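Local coordinates for glycosyl hydrolase family 2, TIM barrel domain protein (Parabacteroides merdae ATCC 43184, PDB 6DXU) that probably hydrolyses beta-glucuronides as a gut-bacterial beta-glucuronidase of glycoside hydrolase family 2, at residues D[115-120]-D[176-181]. Sequence-based numbering, arbitrary orientation.
With NA (sodium ion), chain O.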
loop_
_atom_site.group_PDB
_atom_site.type_symbol
_atom_site.label_atom_id
_atom_site.label_comp_id
_atom_site.label_asym_id
_atom_site.label_seq_id
_atom_site.Cartn_x
_atom_site.Cartn_y
_atom_site.Cartn_z
ATOM N N ALA D 115 -7.679 -25.828 -6.235
ATOM C CA ALA D 115 -7.262 -25.147 -7.458
ATOM C C ALA D 115 -5.843 -24.635 -7.267
ATOM O O ALA D 115 -5.496 -24.188 -6.173
ATOM C CB ALA D 115 -8.198 -23.981 -7.786
ATOM N N GLY D 116 -5.024 -24.707 -8.314
ATOM C CA GLY D 116 -3.595 -24.410 -8.208
ATOM C C GLY D 116 -3.187 -23.168 -8.988
ATOM O O GLY D 116 -3.589 -22.998 -10.143
ATOM N N GLN D 117 -2.375 -22.312 -8.361
ATOM C CA GLN D 117 -1.984 -22.345 -6.951
ATOM C C GLN D 117 -2.550 -21.107 -6.231
ATOM O O GLN D 117 -2.975 -21.167 -5.077
ATOM C CB GLN D 117 -0.456 -22.372 -6.811
ATOM C CG GLN D 117 0.207 -23.641 -7.389
ATOM C CD GLN D 117 -0.104 -24.879 -6.565
ATOM O OE1 GLN D 117 -0.101 -24.833 -5.336
ATOM N NE2 GLN D 117 -0.362 -25.993 -7.238
ATOM N N LYS D 118 -2.513 -19.975 -6.929
ATOM C CA LYS D 118 -3.146 -18.741 -6.496
ATOM C C LYS D 118 -4.352 -18.507 -7.392
ATOM O O LYS D 118 -4.222 -18.517 -8.622
ATOM C CB LYS D 118 -2.179 -17.561 -6.591
ATOM C CG LYS D 118 -0.868 -17.744 -5.807
ATOM C CD LYS D 118 -0.115 -16.402 -5.701
ATOM C CE LYS D 118 1.241 -16.591 -5.015
ATOM N NZ LYS D 118 2.287 -17.108 -5.960
ATOM N N THR D 119 -5.517 -18.307 -6.789
ATOM C CA THR D 119 -6.751 -18.198 -7.551
ATOM C C THR D 119 -7.453 -16.895 -7.191
ATOM O O THR D 119 -7.473 -16.499 -6.026
ATOM C CB THR D 119 -7.676 -19.414 -7.278
ATOM O OG1 THR D 119 -6.975 -20.626 -7.588
ATOM C CG2 THR D 119 -8.953 -19.340 -8.113
ATOM N N ASP D 120 -8.002 -16.220 -8.201
ATOM C CA ASP D 120 -8.808 -15.025 -8.002
ATOM C C ASP D 120 -10.112 -15.201 -8.769
ATOM O O ASP D 120 -10.109 -15.659 -9.913
ATOM C CB ASP D 120 -8.062 -13.753 -8.448
ATOM C CG ASP D 120 -6.905 -13.422 -7.527
ATOM O OD1 ASP D 120 -7.146 -12.814 -6.462
ATOM O OD2 ASP D 120 -5.767 -13.825 -7.832
ATOM N N MET D 176 6.210 -19.244 -1.617
ATOM C CA MET D 176 4.988 -20.028 -1.562
ATOM C C MET D 176 5.367 -21.501 -1.491
ATOM O O MET D 176 6.308 -21.928 -2.172
ATOM C CB MET D 176 4.116 -19.754 -2.807
ATOM C CG MET D 176 2.795 -20.529 -2.856
ATOM S SD MET D 176 1.977 -20.348 -4.474
ATOM C CE MET D 176 2.975 -21.455 -5.494
ATOM N N ILE D 177 4.676 -22.266 -0.645
ATOM C CA ILE D 177 4.912 -23.711 -0.627
ATOM C C ILE D 177 3.921 -24.358 -1.584
ATOM O O ILE D 177 2.811 -23.829 -1.759
ATOM C CB ILE D 177 4.797 -24.309 0.783
ATOM C CG1 ILE D 177 3.391 -24.122 1.364
ATOM C CG2 ILE D 177 5.855 -23.688 1.684
ATOM C CD1 ILE D 177 3.139 -24.949 2.678
ATOM N N PRO D 178 4.279 -25.477 -2.252
ATOM C CA PRO D 178 5.574 -26.168 -2.155
ATOM C C PRO D 178 6.691 -25.510 -2.969
ATOM O O PRO D 178 6.450 -24.584 -3.748
ATOM C CB PRO D 178 5.276 -27.548 -2.754
ATOM C CG PRO D 178 4.246 -27.260 -3.795
ATOM C CD PRO D 178 3.379 -26.156 -3.206
ATOM N N SER D 179 7.901 -26.029 -2.784
ATOM C CA SER D 179 9.088 -25.559 -3.485
ATOM C C SER D 179 9.203 -26.205 -4.859
ATOM O O SER D 179 8.916 -27.398 -5.025
ATOM C CB SER D 179 10.333 -25.899 -2.663
ATOM O OG SER D 179 11.512 -25.730 -3.433
ATOM N N ASP D 180 9.665 -25.425 -5.840
ATOM C CA ASP D 180 9.981 -25.982 -7.152
ATOM C C ASP D 180 11.167 -26.933 -7.117
ATOM O O ASP D 180 11.478 -27.543 -8.141
ATOM C CB ASP D 180 10.247 -24.845 -8.163
ATOM C CG ASP D 180 8.951 -24.189 -8.645
ATOM O OD1 ASP D 180 8.185 -24.856 -9.375
ATOM O OD2 ASP D 180 8.680 -23.035 -8.265
ATOM N N LEU D 181 11.856 -27.064 -5.983
ATOM C CA LEU D 181 12.848 -28.130 -5.873
ATOM C C LEU D 181 12.198 -29.498 -5.719
ATOM O O LEU D 181 12.884 -30.517 -5.835
ATOM C CB LEU D 181 13.776 -27.870 -4.683
ATOM C CG LEU D 181 14.564 -26.557 -4.761
ATOM C CD1 LEU D 181 15.313 -26.298 -3.458
ATOM C CD2 LEU D 181 15.536 -26.581 -5.920
HETATM NA NA NA O . 7.314 -22.328 -4.354
HETATM O O HOH W 1 0.265 -24.585 -2.638
HETATM O O HOH W 2 9.682 -22.640 -4.858
HETATM O O HOH W 3 6.623 -22.307 -6.620
#
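A water bridges the side chain of Q117 to the backbone of I177, giving one hydrogen to Q117 OE1 at 2.7 Å and the other to I177 O at 2.8 Å. The bridge lies in the sugar-binding domain of a family 2 glycoside hydrolase, a domain built from antiparallel sheets, and links the residue just ahead of strand 118-123 to a sodium-binding loop. Glutamine suits this place because its amide serves two sides at once: OE1 takes the water, while NE2 donates to Y187 O. A bend at chi2 (-70°) turns the amide back toward G116, across the cis peptide that joins the two residues.

M176 carries the direct contact, its thioether end touching both Q117 and K118, a task suited to a long, flexible, apolar chain. Its CG lies anti to the backbone N (chi1 -180°), and the extended chain turns only at its last torsion, laying CE against Q117 CB at 3.8 Å, the two side chains crossing at about a right angle. M176 SD faces K118 NZ at 3.6 Å, tip to tip, a van der Waals approach; lysine is long enough to pass the sulfur and form a salt bridge with D173. Cut back to an alanine, the side chain at M176 would lose SD and CE, which would probably open a gap beside Q117 CB and leave K118 CE and NZ without their sulfur neighbour.

On the loop, M176 O binds the sodium ion at 2.4 Å and P178 O at 2.5 Å; D173 O and two waters complete a shell of five oxygens. Proline readily takes the cis peptide that shapes the turn between these carbonyls. D180 acts from the second shell: its backbone N donates to one metal-bound water, and its carboxylate suits the other, which gives a hydrogen to D180 OD2 at 2.7 Å.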